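Local coordinates for hypothetical protein SO2946 (Shewanella oneidensis, PDB 2A5Z) that is of unknown function but binds magnesium and has a jelly-roll fold with a carbohydrate-binding module, consistent with a role in recognising sugars, at residues A51-D54 with F55-S59; I111-K114 with E115-L118; L28-P31 with S32-L35. One frame throughout, in Å; residues are numbered along the deposited sequence.

Contact 1 of 3, residues A51-D54 with F55-S59; sequences ASYD and FMMHS. With MG (magnesium ion), chain F.
Tyr53 and Phe55 meet at the end of strand 48-53 in an edge-to-face pair: the CD2-CE2 edge of Tyr53 lies over the face of Phe55, with the ring centroids 4.7 Å apart and the planes inclined at 52°. CD2 of Tyr53 stands almost above the middle of the Phe55 ring. The chain itself then folds under the tyrosine, placing Phe55 N over the centre of one face of its ring. Phe55 takes a left-handed backbone conformation, which turns the chain back along Tyr53. Two selenomethionines complete the apolar surround, Met56 with SE 4.1 Å from Tyr53 CE1 and Met57 with CG at the ring edge, 3.8 Å from the same CE1; both selenium atoms make oblique Met-aromatic contacts. Elsewhere Phe55 packs on Leu70, Phe103 and Ile249, so the cluster faces the interior between the sheets.

The tyrosine points forward along the turn, CG anti to the backbone N (chi1 -178°), and its OH accepts a hydrogen bond from Met57 N at 3.1 Å. A water in the ring plane, 2.6 Å from Tyr53 OH, donates to Met57 O; with the direct bond from Met57 N, the hydroxyl is thus tied to both backbone polar groups of that residue. At the outer edge Asp54 binds magnesium through both O and OD1, each 2.2 Å from the metal, while its OD2 forms a salt bridge with Arg259 of the second subunit. Phe88, Gly89 and Asp247 supply further ligands, making this strand-end turn part of the magnesium site of the jelly roll.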
loop_
_atom_site.group_PDB
_atom_site.type_symbol
_atom_site.label_atom_id
_atom_site.label_comp_id
_atom_site.label_asym_id
_atom_site.label_seq_id
_atom_site.Cartn_x
_atom_site.Cartn_y
_atom_site.Cartn_z
ATOM N N ALA C 51 -4.631 -11.458 -3.704
ATOM C CA ALA C 51 -4.029 -10.596 -2.686
ATOM C C ALA C 51 -3.378 -11.452 -1.601
ATOM O O ALA C 51 -3.878 -12.524 -1.268
ATOM C CB ALA C 51 -5.066 -9.654 -2.070
ATOM N N SER C 52 -2.252 -10.990 -1.072
ATOM C CA SER C 52 -1.602 -11.683 0.032
ATOM C C SER C 52 -0.834 -10.695 0.896
ATOM O O SER C 52 -0.422 -9.634 0.425
ATOM C CB SER C 52 -0.667 -12.776 -0.489
ATOM O OG SER C 52 0.457 -12.205 -1.120
ATOM N N TYR C 53 -0.668 -11.039 2.165
ATOM C CA TYR C 53 0.174 -10.252 3.053
ATOM C C TYR C 53 0.971 -11.174 3.980
ATOM O O TYR C 53 0.437 -12.146 4.501
ATOM C CB TYR C 53 -0.639 -9.200 3.821
ATOM C CG TYR C 53 0.233 -8.348 4.718
ATOM C CD1 TYR C 53 1.320 -7.637 4.190
ATOM C CD2 TYR C 53 0.002 -8.284 6.094
ATOM C CE1 TYR C 53 2.145 -6.878 5.009
ATOM C CE2 TYR C 53 0.818 -7.522 6.918
ATOM C CZ TYR C 53 1.884 -6.824 6.361
ATOM O OH TYR C 53 2.699 -6.086 7.167
ATOM N N ASP C 54 2.259 -10.866 4.153
ATOM C CA ASP C 54 3.203 -11.740 4.846
ATOM C C ASP C 54 3.650 -11.186 6.208
ATOM O O ASP C 54 4.596 -11.691 6.798
ATOM C CB ASP C 54 4.435 -11.997 3.951
ATOM C CG ASP C 54 5.052 -13.382 4.154
ATOM O OD1 ASP C 54 4.651 -14.112 5.077
ATOM O OD2 ASP C 54 5.952 -13.766 3.371
ATOM N N PHE C 55 2.997 -10.128 6.678
ATOM C CA PHE C 55 3.184 -9.620 8.049
ATOM C C PHE C 55 4.624 -9.280 8.439
ATOM O O PHE C 55 5.080 -9.640 9.517
ATOM C CB PHE C 55 2.512 -10.567 9.064
ATOM C CG PHE C 55 1.025 -10.617 8.916
ATOM C CD1 PHE C 55 0.212 -9.758 9.651
ATOM C CD2 PHE C 55 0.436 -11.489 7.998
ATOM C CE1 PHE C 55 -1.174 -9.784 9.497
ATOM C CE2 PHE C 55 -0.941 -11.524 7.829
ATOM C CZ PHE C 55 -1.755 -10.670 8.579
HETATM N N MSE C 56 5.319 -8.560 7.559
HETATM C CA MSE C 56 6.686 -8.107 7.831
HETATM C C MSE C 56 6.769 -6.620 8.182
HETATM O O MSE C 56 7.791 -6.170 8.695
HETATM C CB MSE C 56 7.630 -8.451 6.657
HETATM C CG MSE C 56 7.614 -7.448 5.488
HETATM SE SE MSE C 56 6.147 -7.487 4.430
HETATM C CE MSE C 56 6.576 -8.814 3.326
HETATM N N MSE C 57 5.701 -5.868 7.903
HETATM C CA MSE C 57 5.693 -4.414 8.113
HETATM C C MSE C 57 5.533 -4.039 9.588
HETATM O O MSE C 57 4.896 -4.761 10.367
HETATM C CB MSE C 57 4.585 -3.721 7.297
HETATM C CG MSE C 57 4.571 -4.001 5.788
HETATM SE SE MSE C 57 3.195 -3.160 4.925
HETATM C CE MSE C 57 3.590 -1.469 5.358
ATOM N N HIS C 58 6.140 -2.913 9.958
ATOM C CA HIS C 58 5.903 -2.239 11.237
ATOM C C HIS C 58 4.385 -2.033 11.343
ATOM O O HIS C 58 3.768 -1.504 10.412
ATOM C CB HIS C 58 6.665 -0.907 11.205
ATOM C CG HIS C 58 6.601 -0.105 12.470
ATOM N ND1 HIS C 58 6.979 -0.606 13.698
ATOM C CD2 HIS C 58 6.267 1.192 12.681
ATOM C CE1 HIS C 58 6.856 0.340 14.615
ATOM N NE2 HIS C 58 6.430 1.442 14.021
ATOM N N SER C 59 3.773 -2.488 12.439
ATOM C CA SER C 59 2.302 -2.560 12.476
ATOM C C SER C 59 1.571 -1.461 13.251
ATOM O O SER C 59 0.337 -1.472 13.305
ATOM C CB SER C 59 1.803 -3.955 12.882
ATOM O OG SER C 59 2.267 -4.345 14.165
HETATM MG MG MG F . 4.811 -13.804 7.212
HETATM O O HOH W 1 2.530 -6.414 9.715
#

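Contact 2 of 3, residues I111-K114 with E115-L118; sequences IFPK and ESEL
A short 3-10 turn in the connection between strands 102-107 and 119-125 brings Phe112 and Leu118 together and holds Ser116 beneath Pro113. Leu118 CD1 sits over the centre of the Phe112 ring, 3.6 Å from the centroid and 5° off the normal, a CH-pi contact of nearly ideal placement. The other methyl, CD2, lies toward the CD2-CG side of the ring, 3.7 Å from Phe112 CD2. On the opposite face, offset toward the rim, is CG1 of Ile111, so the ring lies between two aliphatic side chains. Phe112 also meets Phe49 edge-to-face and, like Leu118, packs on Ala253 of strand 245-254.

The polar centre of the turn is the carbonyl of Pro113, which accepts twice from Ser116: from OG at 2.6 Å and from the backbone N at 2.8 Å. OG is tilted 15° from the carbonyl plane, whereas N approaches from well above it. Serine OG stands between its own backbone N and carbonyl carbon (chi1 71°), which lets one residue close on the same oxygen with side chain and main chain together. The next backbone bond, from Glu117 N to Lys114 O, is longer at 3.2 Å.

On the outer side Glu115 folds back at chi2 and lays its carboxylate alongside the proline ring, OE1 3.2 Å from Pro113 CG. A water bridges its OE2 to Lys114 NZ, linking opposite charges that do not touch directly. Glu117, with a left-handed backbone, ends the turn and lets the chain enter strand 119-125. Successive i to i+3 backbone bonds, from Ser116 to Pro113 and from Glu117 to Lys114, are the signature of a 3-10 turn, here joining two strands of different sheets in the jelly roll.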
loop_
_atom_site.group_PDB
_atom_site.type_symbol
_atom_site.label_atom_id
_atom_site.label_comp_id
_atom_site.label_asym_id
_atom_site.label_seq_id
_atom_site.Cartn_x
_atom_site.Cartn_y
_atom_site.Cartn_z
ATOM N N ILE C 111 -17.562 -8.303 -2.667
ATOM C CA ILE C 111 -16.755 -8.464 -3.870
ATOM C C ILE C 111 -16.445 -9.930 -4.182
ATOM O O ILE C 111 -15.869 -10.241 -5.223
ATOM C CB ILE C 111 -15.441 -7.625 -3.789
ATOM C CG1 ILE C 111 -14.559 -8.098 -2.632
ATOM C CG2 ILE C 111 -15.766 -6.118 -3.683
ATOM C CD1 ILE C 111 -13.126 -7.590 -2.698
ATOM N N PHE C 112 -16.814 -10.825 -3.266
ATOM C CA PHE C 112 -16.615 -12.261 -3.469
ATOM C C PHE C 112 -17.970 -12.976 -3.364
ATOM O O PHE C 112 -18.252 -13.643 -2.369
ATOM C CB PHE C 112 -15.608 -12.841 -2.461
ATOM C CG PHE C 112 -14.227 -12.220 -2.535
ATOM C CD1 PHE C 112 -13.474 -12.283 -3.708
ATOM C CD2 PHE C 112 -13.679 -11.585 -1.421
ATOM C CE1 PHE C 112 -12.200 -11.706 -3.780
ATOM C CE2 PHE C 112 -12.407 -11.019 -1.476
ATOM C CZ PHE C 112 -11.665 -11.075 -2.655
ATOM N N PRO C 113 -18.827 -12.824 -4.388
ATOM C CA PRO C 113 -20.087 -13.552 -4.346
ATOM C C PRO C 113 -19.808 -15.053 -4.526
ATOM O O PRO C 113 -18.692 -15.426 -4.919
ATOM C CB PRO C 113 -20.866 -12.970 -5.530
ATOM C CG PRO C 113 -19.824 -12.493 -6.467
ATOM C CD PRO C 113 -18.684 -12.023 -5.618
ATOM N N LYS C 114 -20.795 -15.898 -4.239
ATOM C CA LYS C 114 -20.599 -17.363 -4.270
ATOM C C LYS C 114 -19.942 -17.902 -5.546
ATOM O O LYS C 114 -19.124 -18.828 -5.494
ATOM C CB LYS C 114 -21.903 -18.118 -3.954
ATOM C CG LYS C 114 -23.058 -17.910 -4.915
ATOM C CD LYS C 114 -24.290 -18.649 -4.414
ATOM C CE LYS C 114 -25.440 -18.588 -5.397
ATOM N NZ LYS C 114 -26.191 -17.300 -5.270
ATOM N N GLU C 115 -20.275 -17.305 -6.686
ATOM C CA GLU C 115 -19.717 -17.749 -7.964
ATOM C C GLU C 115 -18.218 -17.412 -8.142
ATOM O O GLU C 115 -17.572 -17.919 -9.058
ATOM C CB GLU C 115 -20.552 -17.212 -9.139
ATOM C CG GLU C 115 -20.482 -15.709 -9.323
ATOM C CD GLU C 115 -21.572 -14.930 -8.572
ATOM O OE1 GLU C 115 -21.650 -13.700 -8.810
ATOM O OE2 GLU C 115 -22.348 -15.523 -7.778
ATOM N N SER C 116 -17.675 -16.574 -7.259
ATOM C CA SER C 116 -16.245 -16.246 -7.267
ATOM C C SER C 116 -15.373 -17.393 -6.745
ATOM O O SER C 116 -14.164 -17.433 -7.015
ATOM C CB SER C 116 -15.972 -14.987 -6.438
ATOM O OG SER C 116 -16.129 -15.234 -5.048
ATOM N N GLU C 117 -15.992 -18.306 -5.986
ATOM C CA GLU C 117 -15.306 -19.467 -5.394
ATOM C C GLU C 117 -14.004 -19.052 -4.714
ATOM O O GLU C 117 -12.946 -19.658 -4.922
ATOM C CB GLU C 117 -15.036 -20.550 -6.436
ATOM C CG GLU C 117 -16.276 -21.055 -7.140
ATOM C CD GLU C 117 -15.980 -22.213 -8.076
ATOM O OE1 GLU C 117 -16.108 -22.041 -9.306
ATOM O OE2 GLU C 117 -15.615 -23.294 -7.582
ATOM N N LEU C 118 -14.105 -18.006 -3.902
ATOM C CA LEU C 118 -12.989 -17.480 -3.132
ATOM C C LEU C 118 -12.290 -18.583 -2.341
ATOM O O LEU C 118 -12.936 -19.448 -1.729
ATOM C CB LEU C 118 -13.477 -16.369 -2.190
ATOM C CG LEU C 118 -12.502 -15.780 -1.161
ATOM C CD1 LEU C 118 -11.489 -14.855 -1.815
ATOM C CD2 LEU C 118 -13.244 -15.035 -0.058
HETATM O O HOH W 2 -24.417 -14.591 -5.748
#

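Contact 3 of 3, residues L28-P31 with S32-L35; sequences LMSP and SEKL
Glu33 OE1 receives Ser30 N in a bond of 2.9 Å that is nearly straight, 165° at the hydrogen. The amide reaches OE1 on its anti side, 18° out of the carboxylate plane. Ser30 OG lies 3.0 Å from the same OE1. In return Glu33 N makes a weak bond of 3.4 Å to Ser30 OG, the capping bond at the N-cap of helix 31-38. Serine and glutamate thus form a capping box, each side chain turned to the other's backbone N-H. The glutamate gets there with CG beside its own backbone N (chi1 -71°) and the rest of the chain extended.

Behind the box the helix begins regularly: Lys34 N bonds Ser30 O at 3.0 Å, and Leu35 N bonds Pro31 O at the same length. Met29, just before the cap, runs past Glu33 in the opposite direction, its CG 3.7 Å from Glu33 CB. Its chain bends at chi3, and CE comes 3.6 Å from Lys34 CB, crossing that side chain at about a right angle. Beyond this chain, Lys34 NZ pairs with Glu33 OE2 of the third subunit in a salt bridge.

Glu33 therefore serves two purposes, OE1 closing the helix start within the chain while OE2 makes a long, weak ion pair with Lys34 of the second subunit; its negative charge near the helix N-terminus is probably favoured by the helix dipole.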
loop_
_atom_site.group_PDB
_atom_site.type_symbol
_atom_site.label_atom_id
_atom_site.label_comp_id
_atom_site.label_asym_id
_atom_site.label_seq_id
_atom_site.Cartn_x
_atom_site.Cartn_y
_atom_site.Cartn_z
ATOM N N LEU C 28 13.668 -16.397 -22.275
ATOM C CA LEU C 28 12.645 -17.074 -21.474
ATOM C C LEU C 28 12.579 -16.595 -20.022
ATOM O O LEU C 28 13.498 -15.944 -19.516
ATOM C CB LEU C 28 12.739 -18.611 -21.563
ATOM C CG LEU C 28 13.931 -19.382 -22.137
ATOM C CD1 LEU C 28 14.973 -19.686 -21.076
ATOM C CD2 LEU C 28 13.429 -20.664 -22.773
HETATM N N MSE C 29 11.463 -16.923 -19.377
HETATM C CA MSE C 29 11.173 -16.540 -18.002
HETATM C C MSE C 29 11.574 -17.674 -17.060
HETATM O O MSE C 29 11.204 -18.832 -17.286
HETATM C CB MSE C 29 9.676 -16.244 -17.881
HETATM C CG MSE C 29 9.236 -15.587 -16.579
HETATM SE SE MSE C 29 7.448 -15.357 -16.496
HETATM C CE MSE C 29 6.883 -17.044 -16.479
ATOM N N SER C 30 12.333 -17.338 -16.016
ATOM C CA SER C 30 12.795 -18.308 -15.009
ATOM C C SER C 30 11.684 -18.706 -14.026
ATOM O O SER C 30 10.693 -17.989 -13.902
ATOM C CB SER C 30 14.000 -17.748 -14.245
ATOM O OG SER C 30 13.621 -16.678 -13.392
ATOM N N PRO C 31 11.843 -19.858 -13.331
ATOM C CA PRO C 31 10.874 -20.288 -12.308
ATOM C C PRO C 31 10.661 -19.257 -11.191
ATOM O O PRO C 31 9.539 -19.087 -10.716
ATOM C CB PRO C 31 11.504 -21.571 -11.749
ATOM C CG PRO C 31 12.358 -22.082 -12.867
ATOM C CD PRO C 31 12.928 -20.848 -13.493
ATOM N N SER C 32 11.735 -18.578 -10.794
ATOM C CA SER C 32 11.691 -17.536 -9.767
ATOM C C SER C 32 10.851 -16.316 -10.192
ATOM O O SER C 32 10.162 -15.702 -9.368
ATOM C CB SER C 32 13.113 -17.103 -9.414
ATOM O OG SER C 32 13.117 -15.846 -8.760
ATOM N N GLU C 33 10.924 -15.969 -11.474
ATOM C CA GLU C 33 10.129 -14.879 -12.030
ATOM C C GLU C 33 8.663 -15.296 -12.184
ATOM O O GLU C 33 7.756 -14.479 -12.002
ATOM C CB GLU C 33 10.725 -14.403 -13.363
ATOM C CG GLU C 33 12.049 -13.637 -13.214
ATOM C CD GLU C 33 12.900 -13.598 -14.492
ATOM O OE1 GLU C 33 12.774 -14.503 -15.349
ATOM O OE2 GLU C 33 13.714 -12.659 -14.631
ATOM N N LYS C 34 8.435 -16.568 -12.509
ATOM C CA LYS C 34 7.077 -17.107 -12.642
ATOM C C LYS C 34 6.362 -17.091 -11.293
ATOM O O LYS C 34 5.197 -16.704 -11.206
ATOM C CB LYS C 34 7.095 -18.528 -13.229
ATOM C CG LYS C 34 5.704 -19.123 -13.485
ATOM C CD LYS C 34 5.781 -20.463 -14.219
ATOM C CE LYS C 34 4.398 -21.082 -14.426
ATOM N NZ LYS C 34 3.565 -20.342 -15.429
ATOM N N LEU C 35 7.078 -17.507 -10.249
ATOM C CA LEU C 35 6.561 -17.506 -8.881
ATOM C C LEU C 35 6.203 -16.098 -8.403
ATOM O O LEU C 35 5.110 -15.891 -7.886
ATOM C CB LEU C 35 7.564 -18.173 -7.930
ATOM C CG LEU C 35 7.135 -18.531 -6.501
ATOM C CD1 LEU C 35 5.930 -19.486 -6.447
ATOM C CD2 LEU C 35 8.328 -19.123 -5.750
#

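In the fold
The three contacts follow one another along the chain without touching: contact 3 starts helix 31-38, contact 1 ends strand 48-53, and contact 2 lies in the connection leading to strand 119-125. Contact 1 alone holds a magnesium ligand. Leu35 of contact 3 comes within about 11 Å of the Asp54 side chain, and Phe112 of contact 2 lies about 12 Å from a different magnesium ion. Nearest atoms are about 7 Å apart between contacts 1 and 2, and about 9 Å between contacts 1 and 3. Strand 245-254 backs both contacts 1 and 2. Subunits join them too: Ile111 packs on Met56 of the third subunit, and contacts 1 and 3 both meet the second.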